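Local coordinates for protein fructose transport system repressor FruR (PDB 3O74) that probably binds DNA as a LacI-family regulator that represses or activates transcription, and has fructose 1-phosphate as its preferred effector, at residues P120-P130 against Y149-A160; Q210-D221 against G262-S270. One frame throughout, in Å; residues are numbered along the deposited sequence.

Overall arrangement
From the N terminus, the chain first builds strands 4-9 to 98-102, then enters the part of the fold that holds both contacts. Contact 1 closes first: strand 122-128 leads through helix 133-144 into strand 152-158, which returns beside it as an outermost strand of the sheet. After strand 183-186 and helix 189-201, strand 210-214 opens contact 2, whose longer loop takes in strand 227-231 and helix 234-250 before the chain returns at 262-270. The loops follow one another in series, neither nested nor crossed. Their centres lie about 18 Å apart on one sheet, with strand 183-186 between strands 122-128 and 210-214; contact 2 also reaches the dimer interface.

Contact 1 (P120-P130 against Y149-A160); sequences PRSIALIGARP and YTGEVRRYQGEA
Strands 122-128 and 152-158, paired in parallel from Ser122 beside Glu152 to Ala128 beside Gly158, are the two strands of a beta-alpha-beta unit whose helix is 133-144. The backbone ladder runs from Glu152 N on Arg121 O to Arg129 N on Gly158 O; in its middle, Tyr156 N reaches Leu125 O at 2.8 Å in an almost straight bond (174°).

Where the strands begin, Tyr149 points toward the segment 120-130. Its CG lies anti to the backbone N (chi1 -176°), which carries the hydroxyl to Pro120, where OH donates to Pro120 O at 2.6 Å from above the carbonyl plane. Ile123 CG2 sits 3.8 Å from Tyr149 CE2 and equally close to Val153 CG2, its side chain lying alongside that of Val153. Phe142 of helix 133-144 packs on both Ile123 and Val153.

The other face carries Glu152, Ala124 and Tyr156. The poorly ordered Arg121 lays its guanidinium over Glu152 CG, and its NH1 makes a salt bridge to Glu152 OE1, weak as a hydrogen bond. Ala124 and Tyr156 pack on helix 163-177; Tyr156 OH is hydrogen-bonded to Asp176. At the far end, Ala128 CB presses on Ala160 O at 3.2 Å, while a water bridges Gln157 NE2 (2.8 Å) and Pro130 O (3.0 Å). A strand pair joined by a helical crossover and flanked by helices on both faces is typical of the alpha/beta subdomains of the LacI-family and periplasmic binding protein fold.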
loop_
_atom_site.group_PDB
_atom_site.type_symbol
_atom_site.label_atom_id
_atom_site.label_comp_id
_atom_site.label_asym_id
_atom_site.label_seq_id
_atom_site.Cartn_x
_atom_site.Cartn_y
_atom_site.Cartn_z
ATOM N N PRO B 120 5.228 -7.403 32.973
ATOM C CA PRO B 120 3.774 -7.339 32.803
ATOM C C PRO B 120 3.070 -8.450 33.575
ATOM O O PRO B 120 3.616 -9.543 33.727
ATOM C CB PRO B 120 3.588 -7.535 31.296
ATOM C CG PRO B 120 4.800 -8.273 30.859
ATOM C CD PRO B 120 5.915 -7.773 31.723
ATOM N N ARG B 121 1.871 -8.160 34.064
ATOM C CA ARG B 121 1.086 -9.134 34.812
ATOM C C ARG B 121 0.335 -10.045 33.846
ATOM O O ARG B 121 -0.020 -11.176 34.180
ATOM C CB ARG B 121 0.114 -8.414 35.747
ATOM C CG ARG B 121 -0.200 -9.158 37.032
ATOM C CD ARG B 121 -1.334 -10.150 36.853
ATOM N NE ARG B 121 -0.864 -11.531 36.797
ATOM C CZ ARG B 121 -1.632 -12.583 37.054
ATOM N NH1 ARG B 121 -2.903 -12.405 37.390
ATOM N NH2 ARG B 121 -1.134 -13.811 36.983
ATOM N N SER B 122 0.111 -9.540 32.639
ATOM C CA SER B 122 -0.594 -10.280 31.606
ATOM C C SER B 122 -0.037 -9.906 30.243
ATOM O O SER B 122 0.315 -8.752 30.000
ATOM C CB SER B 122 -2.092 -9.975 31.654
ATOM O OG SER B 122 -2.338 -8.594 31.445
ATOM N N ILE B 123 0.047 -10.887 29.356
ATOM C CA ILE B 123 0.531 -10.647 28.005
ATOM C C ILE B 123 -0.300 -11.446 27.014
ATOM O O ILE B 123 -0.719 -12.566 27.304
ATOM C CB ILE B 123 2.024 -11.019 27.858
ATOM C CG1 ILE B 123 2.545 -10.611 26.481
ATOM C CG2 ILE B 123 2.243 -12.507 28.107
ATOM C CD1 ILE B 123 4.054 -10.659 26.358
ATOM N N ALA B 124 -0.545 -10.865 25.846
ATOM C CA ALA B 124 -1.375 -11.528 24.856
ATOM C C ALA B 124 -0.743 -11.492 23.475
ATOM O O ALA B 124 0.068 -10.618 23.166
ATOM C CB ALA B 124 -2.760 -10.907 24.820
ATOM N N LEU B 125 -1.122 -12.466 22.659
ATOM C CA LEU B 125 -0.744 -12.499 21.261
ATOM C C LEU B 125 -2.010 -12.399 20.423
ATOM O O LEU B 125 -2.968 -13.145 20.634
ATOM C CB LEU B 125 -0.019 -13.801 20.933
ATOM C CG LEU B 125 0.239 -14.017 19.445
ATOM C CD1 LEU B 125 1.494 -13.275 19.006
ATOM C CD2 LEU B 125 0.354 -15.505 19.145
ATOM N N ILE B 126 -2.020 -11.464 19.485
ATOM C CA ILE B 126 -3.117 -11.356 18.544
ATOM C C ILE B 126 -2.586 -11.648 17.146
ATOM O O ILE B 126 -1.686 -10.967 16.658
ATOM C CB ILE B 126 -3.768 -9.968 18.595
ATOM C CG1 ILE B 126 -4.691 -9.861 19.814
ATOM C CG2 ILE B 126 -4.554 -9.688 17.313
ATOM C CD1 ILE B 126 -5.347 -8.494 19.980
ATOM N N GLY B 127 -3.150 -12.669 16.516
ATOM C CA GLY B 127 -2.706 -13.103 15.209
ATOM C C GLY B 127 -3.883 -13.553 14.371
ATOM O O GLY B 127 -5.028 -13.337 14.745
ATOM N N ALA B 128 -3.600 -14.184 13.240
ATOM C CA ALA B 128 -4.641 -14.605 12.311
ATOM C C ALA B 128 -4.102 -15.696 11.404
ATOM O O ALA B 128 -2.888 -15.846 11.263
ATOM C CB ALA B 128 -5.135 -13.421 11.484
ATOM N N ARG B 129 -5.005 -16.458 10.796
ATOM C CA ARG B 129 -4.614 -17.548 9.909
ATOM C C ARG B 129 -3.610 -18.468 10.586
ATOM O O ARG B 129 -2.503 -18.644 10.088
ATOM C CB ARG B 129 -4.005 -16.988 8.624
ATOM C CG ARG B 129 -4.938 -16.083 7.848
ATOM C CD ARG B 129 -6.251 -16.792 7.583
ATOM N NE ARG B 129 -6.708 -16.596 6.213
ATOM C CZ ARG B 129 -6.165 -17.193 5.158
ATOM N NH1 ARG B 129 -5.138 -18.016 5.315
ATOM N NH2 ARG B 129 -6.643 -16.963 3.943
ATOM N N PRO B 130 -3.999 -19.064 11.727
ATOM C CA PRO B 130 -3.094 -19.887 12.538
ATOM C C PRO B 130 -2.510 -21.080 11.777
ATOM O O PRO B 130 -1.454 -21.593 12.156
ATOM C CB PRO B 130 -3.990 -20.369 13.689
ATOM C CG PRO B 130 -5.381 -20.249 13.169
ATOM C CD PRO B 130 -5.368 -19.055 12.269
ATOM N N TYR B 149 7.751 -17.565 32.470
ATOM C CA TYR B 149 6.780 -16.510 32.766
ATOM C C TYR B 149 5.625 -17.052 33.608
ATOM O O TYR B 149 5.073 -18.114 33.315
ATOM C CB TYR B 149 6.248 -15.882 31.470
ATOM C CG TYR B 149 5.308 -14.712 31.680
ATOM C CD1 TYR B 149 5.787 -13.473 32.085
ATOM C CD2 TYR B 149 3.942 -14.841 31.453
ATOM C CE1 TYR B 149 4.930 -12.396 32.270
ATOM C CE2 TYR B 149 3.079 -13.772 31.633
ATOM C CZ TYR B 149 3.578 -12.553 32.043
ATOM O OH TYR B 149 2.721 -11.489 32.224
ATOM N N THR B 150 5.254 -16.307 34.643
ATOM C CA THR B 150 4.255 -16.772 35.599
ATOM C C THR B 150 2.934 -15.997 35.535
ATOM O O THR B 150 1.996 -16.299 36.279
ATOM C CB THR B 150 4.802 -16.714 37.036
ATOM O OG1 THR B 150 5.107 -15.355 37.376
ATOM C CG2 THR B 150 6.063 -17.561 37.158
ATOM N N GLY B 151 2.865 -15.003 34.652
ATOM C CA GLY B 151 1.677 -14.173 34.522
ATOM C C GLY B 151 0.570 -14.790 33.684
ATOM O O GLY B 151 0.621 -15.972 33.342
ATOM N N GLU B 152 -0.445 -13.987 33.371
ATOM C CA GLU B 152 -1.537 -14.423 32.506
ATOM C C GLU B 152 -1.103 -14.340 31.048
ATOM O O GLU B 152 -0.584 -13.317 30.609
ATOM C CB GLU B 152 -2.768 -13.537 32.703
ATOM C CG GLU B 152 -3.106 -13.196 34.147
ATOM C CD GLU B 152 -3.865 -14.302 34.856
ATOM O OE1 GLU B 152 -4.444 -14.030 35.929
ATOM O OE2 GLU B 152 -3.890 -15.439 34.341
ATOM N N VAL B 153 -1.320 -15.415 30.297
ATOM C CA VAL B 153 -1.033 -15.408 28.864
ATOM C C VAL B 153 -2.275 -15.766 28.062
ATOM O O VAL B 153 -2.969 -16.733 28.376
ATOM C CB VAL B 153 0.097 -16.381 28.495
ATOM C CG1 VAL B 153 0.359 -16.352 26.989
ATOM C CG2 VAL B 153 1.358 -16.041 29.265
ATOM N N ARG B 154 -2.552 -14.980 27.027
ATOM C CA ARG B 154 -3.681 -15.256 26.153
ATOM C C ARG B 154 -3.223 -15.220 24.707
ATOM O O ARG B 154 -2.389 -14.396 24.332
ATOM C CB ARG B 154 -4.794 -14.232 26.370
ATOM C CG ARG B 154 -5.409 -14.250 27.757
ATOM C CD ARG B 154 -6.289 -15.470 27.973
ATOM N NE ARG B 154 -7.030 -15.373 29.227
ATOM C CZ ARG B 154 -6.517 -15.649 30.422
ATOM N NH1 ARG B 154 -5.253 -16.041 30.528
ATOM N NH2 ARG B 154 -7.264 -15.529 31.511
ATOM N N ARG B 155 -3.764 -16.123 23.900
ATOM C CA ARG B 155 -3.468 -16.142 22.475
ATOM C C ARG B 155 -4.770 -16.120 21.695
ATOM O O ARG B 155 -5.637 -16.976 21.891
ATOM C CB ARG B 155 -2.652 -17.382 22.109
ATOM C CG ARG B 155 -1.311 -17.465 22.813
ATOM C CD ARG B 155 -0.740 -18.867 22.732
ATOM N NE ARG B 155 0.477 -19.013 23.525
ATOM C CZ ARG B 155 0.497 -19.331 24.816
ATOM N NH1 ARG B 155 -0.638 -19.536 25.472
ATOM N NH2 ARG B 155 1.655 -19.443 25.452
ATOM N N TYR B 156 -4.906 -15.131 20.820
ATOM C CA TYR B 156 -6.095 -14.997 19.993
ATOM C C TYR B 156 -5.683 -14.923 18.539
ATOM O O TYR B 156 -4.989 -13.994 18.131
ATOM C CB TYR B 156 -6.877 -13.738 20.373
ATOM C CG TYR B 156 -7.611 -13.865 21.682
ATOM C CD1 TYR B 156 -8.943 -14.257 21.716
ATOM C CD2 TYR B 156 -6.971 -13.613 22.886
ATOM C CE1 TYR B 156 -9.619 -14.382 22.916
ATOM C CE2 TYR B 156 -7.638 -13.737 24.088
ATOM C CZ TYR B 156 -8.960 -14.121 24.098
ATOM O OH TYR B 156 -9.626 -14.247 25.295
ATOM N N GLN B 157 -6.116 -15.904 17.757
ATOM C CA GLN B 157 -5.738 -15.966 16.354
ATOM C C GLN B 157 -6.978 -16.043 15.477
ATOM O O GLN B 157 -7.675 -17.056 15.446
ATOM C CB GLN B 157 -4.793 -17.140 16.108
ATOM C CG GLN B 157 -3.445 -16.964 16.789
ATOM C CD GLN B 157 -2.546 -18.169 16.638
ATOM O OE1 GLN B 157 -2.623 -19.117 17.421
ATOM N NE2 GLN B 157 -1.680 -18.138 15.633
ATOM N N GLY B 158 -7.246 -14.947 14.776
ATOM C CA GLY B 158 -8.457 -14.801 13.993
ATOM C C GLY B 158 -8.424 -15.423 12.612
ATOM O O GLY B 158 -7.538 -16.215 12.280
ATOM N N GLU B 159 -9.402 -15.037 11.800
ATOM C CA GLU B 159 -9.654 -15.668 10.511
ATOM C C GLU B 159 -8.998 -14.945 9.334
ATOM O O GLU B 159 -8.941 -15.485 8.229
ATOM C CB GLU B 159 -11.165 -15.778 10.272
ATOM C CG GLU B 159 -11.867 -14.442 10.057
ATOM C CD GLU B 159 -11.907 -13.573 11.305
ATOM O OE1 GLU B 159 -11.848 -14.117 12.429
ATOM O OE2 GLU B 159 -12.006 -12.337 11.157
ATOM N N ALA B 160 -8.511 -13.728 9.565
ATOM C CA ALA B 160 -7.920 -12.942 8.487
ATOM C C ALA B 160 -6.958 -11.872 8.994
ATOM O O ALA B 160 -7.109 -11.358 10.104
ATOM C CB ALA B 160 -9.020 -12.304 7.642
HETATM O O HOH W 1 -0.163 -20.266 14.574
#

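Contact 2 (Q210-D221 against G262-S270)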
loop_
_atom_site.group_PDB
_atom_site.type_symbol
_atom_site.label_atom_id
_atom_site.label_comp_id
_atom_site.label_asym_id
_atom_site.label_seq_id
_atom_site.Cartn_x
_atom_site.Cartn_y
_atom_site.Cartn_z
ATOM N N GLN B 210 1.857 -2.024 26.971
ATOM C CA GLN B 210 3.099 -2.230 26.231
ATOM C C GLN B 210 2.768 -2.888 24.896
ATOM O O GLN B 210 2.194 -3.977 24.872
ATOM C CB GLN B 210 4.041 -3.139 27.018
ATOM C CG GLN B 210 4.470 -2.588 28.365
ATOM C CD GLN B 210 5.732 -1.758 28.277
ATOM O OE1 GLN B 210 5.680 -0.531 28.212
ATOM N NE2 GLN B 210 6.879 -2.427 28.276
ATOM N N LEU B 211 3.138 -2.243 23.791
ATOM C CA LEU B 211 2.771 -2.734 22.463
ATOM C C LEU B 211 3.958 -3.138 21.601
ATOM O O LEU B 211 4.976 -2.448 21.553
ATOM C CB LEU B 211 1.954 -1.687 21.704
ATOM C CG LEU B 211 0.496 -1.478 22.092
ATOM C CD1 LEU B 211 -0.115 -0.411 21.204
ATOM C CD2 LEU B 211 -0.276 -2.781 21.977
ATOM N N GLY B 212 3.798 -4.252 20.894
ATOM C CA GLY B 212 4.789 -4.708 19.941
ATOM C C GLY B 212 4.099 -5.335 18.745
ATOM O O GLY B 212 3.070 -5.999 18.892
ATOM N N THR B 213 4.665 -5.134 17.558
ATOM C CA THR B 213 4.030 -5.607 16.335
ATOM C C THR B 213 5.045 -6.009 15.271
ATOM O O THR B 213 6.197 -5.577 15.299
ATOM C CB THR B 213 3.102 -4.532 15.734
ATOM O OG1 THR B 213 2.355 -5.089 14.645
ATOM C CG2 THR B 213 3.912 -3.340 15.231
ATOM N N PHE B 214 4.607 -6.855 14.346
ATOM C CA PHE B 214 5.356 -7.102 13.124
ATOM C C PHE B 214 4.989 -6.027 12.119
ATOM O O PHE B 214 3.866 -5.522 12.119
ATOM C CB PHE B 214 5.037 -8.485 12.564
ATOM C CG PHE B 214 5.783 -9.596 13.240
ATOM C CD1 PHE B 214 5.502 -9.941 14.551
ATOM C CD2 PHE B 214 6.762 -10.302 12.559
ATOM C CE1 PHE B 214 6.192 -10.970 15.174
ATOM C CE2 PHE B 214 7.450 -11.325 13.172
ATOM C CZ PHE B 214 7.167 -11.661 14.481
ATOM N N GLY B 215 5.933 -5.681 11.255
ATOM C CA GLY B 215 5.726 -4.576 10.342
ATOM C C GLY B 215 5.921 -3.271 11.084
ATOM O O GLY B 215 6.156 -3.255 12.291
ATOM N N ASP B 216 5.824 -2.166 10.360
ATOM C CA ASP B 216 6.071 -0.868 10.954
ATOM C C ASP B 216 5.316 0.184 10.168
ATOM O O ASP B 216 4.801 -0.083 9.082
ATOM C CB ASP B 216 7.568 -0.559 10.951
ATOM C CG ASP B 216 7.922 0.628 11.827
ATOM O OD1 ASP B 216 7.033 1.127 12.551
ATOM O OD2 ASP B 216 9.094 1.059 11.795
ATOM N N ASN B 217 5.251 1.384 10.723
ATOM C CA ASN B 217 4.518 2.460 10.097
ATOM C C ASN B 217 5.062 3.790 10.582
ATOM O O ASN B 217 5.289 3.982 11.777
ATOM C CB ASN B 217 3.031 2.333 10.420
ATOM C CG ASN B 217 2.158 3.091 9.448
ATOM O OD1 ASN B 217 2.004 4.307 9.555
ATOM N ND2 ASN B 217 1.583 2.374 8.489
ATOM N N GLN B 218 5.273 4.700 9.642
ATOM C CA GLN B 218 5.889 5.987 9.923
ATOM C C GLN B 218 5.201 6.725 11.067
ATOM O O GLN B 218 5.862 7.304 11.929
ATOM C CB GLN B 218 5.857 6.850 8.662
ATOM C CG GLN B 218 6.260 8.285 8.887
ATOM C CD GLN B 218 6.015 9.149 7.667
ATOM O OE1 GLN B 218 5.175 8.834 6.826
ATOM N NE2 GLN B 218 6.748 10.247 7.567
ATOM N N LEU B 219 3.874 6.703 11.075
ATOM C CA LEU B 219 3.123 7.505 12.033
ATOM C C LEU B 219 3.250 6.984 13.469
ATOM O O LEU B 219 2.861 7.664 14.418
ATOM C CB LEU B 219 1.658 7.658 11.600
ATOM C CG LEU B 219 1.444 8.216 10.189
ATOM C CD1 LEU B 219 0.009 8.683 9.994
ATOM C CD2 LEU B 219 2.406 9.357 9.912
ATOM N N LEU B 220 3.812 5.789 13.624
ATOM C CA LEU B 220 4.134 5.265 14.947
ATOM C C LEU B 220 5.135 6.174 15.664
ATOM O O LEU B 220 5.214 6.178 16.893
ATOM C CB LEU B 220 4.702 3.848 14.845
ATOM C CG LEU B 220 3.835 2.691 15.349
ATOM C CD1 LEU B 220 2.397 2.842 14.880
ATOM C CD2 LEU B 220 4.415 1.349 14.915
ATOM N N ASP B 221 5.903 6.938 14.892
ATOM C CA ASP B 221 6.880 7.864 15.454
ATOM C C ASP B 221 6.200 9.023 16.180
ATOM O O ASP B 221 6.817 9.688 17.010
ATOM C CB ASP B 221 7.803 8.410 14.360
ATOM C CG ASP B 221 8.830 7.392 13.892
ATOM O OD1 ASP B 221 9.449 6.725 14.746
ATOM O OD2 ASP B 221 9.027 7.273 12.665
ATOM N N GLY B 262 16.788 -11.494 8.115
ATOM C CA GLY B 262 16.484 -10.915 9.413
ATOM C C GLY B 262 15.589 -9.693 9.307
ATOM O O GLY B 262 15.649 -8.946 8.328
ATOM N N ARG B 263 14.745 -9.495 10.314
ATOM C CA ARG B 263 13.963 -8.273 10.424
ATOM C C ARG B 263 14.751 -7.225 11.207
ATOM O O ARG B 263 15.605 -7.565 12.023
ATOM C CB ARG B 263 12.627 -8.551 11.115
ATOM C CG ARG B 263 11.646 -9.356 10.272
ATOM C CD ARG B 263 10.306 -9.541 10.975
ATOM N NE ARG B 263 9.344 -10.221 10.111
ATOM C CZ ARG B 263 8.391 -9.604 9.420
ATOM N NH1 ARG B 263 8.254 -8.289 9.502
ATOM N NH2 ARG B 263 7.565 -10.305 8.653
ATOM N N THR B 264 14.472 -5.949 10.958
ATOM C CA THR B 264 15.111 -4.882 11.720
ATOM C C THR B 264 14.237 -4.487 12.908
ATOM O O THR B 264 13.016 -4.377 12.783
ATOM C CB THR B 264 15.424 -3.658 10.846
ATOM O OG1 THR B 264 14.224 -3.187 10.223
ATOM C CG2 THR B 264 16.436 -4.029 9.770
ATOM N N PHE B 265 14.864 -4.295 14.063
ATOM C CA PHE B 265 14.132 -3.962 15.279
ATOM C C PHE B 265 14.000 -2.449 15.430
ATOM O O PHE B 265 14.999 -1.728 15.495
ATOM C CB PHE B 265 14.831 -4.561 16.502
ATOM C CG PHE B 265 13.928 -4.756 17.694
ATOM C CD1 PHE B 265 14.356 -5.488 18.790
ATOM C CD2 PHE B 265 12.654 -4.212 17.716
ATOM C CE1 PHE B 265 13.535 -5.672 19.888
ATOM C CE2 PHE B 265 11.827 -4.394 18.813
ATOM C CZ PHE B 265 12.269 -5.124 19.899
ATOM N N LYS B 266 12.761 -1.971 15.466
ATOM C CA LYS B 266 12.488 -0.562 15.705
ATOM C C LYS B 266 11.922 -0.407 17.108
ATOM O O LYS B 266 10.736 -0.641 17.334
ATOM C CB LYS B 266 11.491 -0.018 14.685
ATOM C CG LYS B 266 11.058 1.414 14.968
ATOM C CD LYS B 266 12.192 2.400 14.723
ATOM C CE LYS B 266 11.950 3.711 15.457
ATOM N NZ LYS B 266 12.002 4.898 14.558
ATOM N N GLN B 267 12.775 -0.028 18.053
ATOM C CA GLN B 267 12.345 0.141 19.436
ATOM C C GLN B 267 11.951 1.575 19.722
ATOM O O GLN B 267 12.729 2.504 19.507
ATOM C CB GLN B 267 13.428 -0.311 20.415
ATOM C CG GLN B 267 13.476 -1.818 20.648
ATOM C CD GLN B 267 14.453 -2.204 21.744
ATOM O OE1 GLN B 267 15.671 -2.079 21.585
ATOM N NE2 GLN B 267 13.920 -2.669 22.867
ATOM N N ARG B 268 10.728 1.743 20.204
ATOM C CA ARG B 268 10.219 3.055 20.556
ATOM C C ARG B 268 9.913 3.099 22.046
ATOM O O ARG B 268 9.685 4.164 22.613
ATOM C CB ARG B 268 8.976 3.371 19.728
ATOM C CG ARG B 268 9.238 3.330 18.236
ATOM C CD ARG B 268 7.953 3.403 17.444
ATOM N NE ARG B 268 8.125 2.866 16.098
ATOM C CZ ARG B 268 8.046 3.595 14.993
ATOM N NH1 ARG B 268 7.784 4.889 15.076
ATOM N NH2 ARG B 268 8.217 3.034 13.807
ATOM N N ILE B 269 9.916 1.929 22.676
ATOM C CA ILE B 269 9.696 1.837 24.110
ATOM C C ILE B 269 11.019 1.943 24.863
ATOM O O ILE B 269 11.894 1.090 24.716
ATOM C CB ILE B 269 8.986 0.526 24.491
ATOM C CG1 ILE B 269 7.634 0.425 23.778
ATOM C CG2 ILE B 269 8.811 0.435 26.000
ATOM C CD1 ILE B 269 6.853 -0.828 24.121
ATOM N N SER B 270 11.154 2.989 25.672
ATOM C CA SER B 270 12.397 3.244 26.395
ATOM C C SER B 270 12.754 2.096 27.334
ATOM O O SER B 270 11.904 1.596 28.074
ATOM C CB SER B 270 12.309 4.558 27.174
ATOM O OG SER B 270 11.343 4.481 28.207
#
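A salt-bridge network joins Asp216, in the loop after strand 210-214, and Asp221, at the close of the 3-10 segment 218-221, to Lys266, the last residue of strand 257-266, and Arg268 just beyond it. The Arg268 chain runs nearly straight (chi2 170°), which brings its guanidinium between the two acids: NH2 lies 2.6 Å from Asp216 OD1, and NH1 lies 2.5 Å from Asp221 OD1. The Asp216 carboxylate stands nearly upright to the guanidinium, 80° between planes, and its OD1 also accepts a hydrogen bond from Asn217 N. Lys266 NZ meets the syn lone pair of Asp221 OD1 at 3.1 Å, so this oxygen serves two cations. Leu220 CB lies 3.2 Å above one guanidinium face of Arg268 and Lys266 CE over the opposite one, a sandwich that probably restricts rotation of the guanidinium.

In the sheet, strand 227-231 separates the two strands, and the contact spans it through side chains; Asn228 OD1 accepts hydrogen bonds from Arg268 N and Ile269 N. Ile269 CD1 packs 3.6 Å from Leu211 O. Towards the other end, the Phe214 ring turns its edge to the guanidinium face of Arg263 (CD2 to NE 3.6 Å), a group held by Asp104. Beyond the network, Leu219 and Leu220 pack on Leu219 of the second subunit.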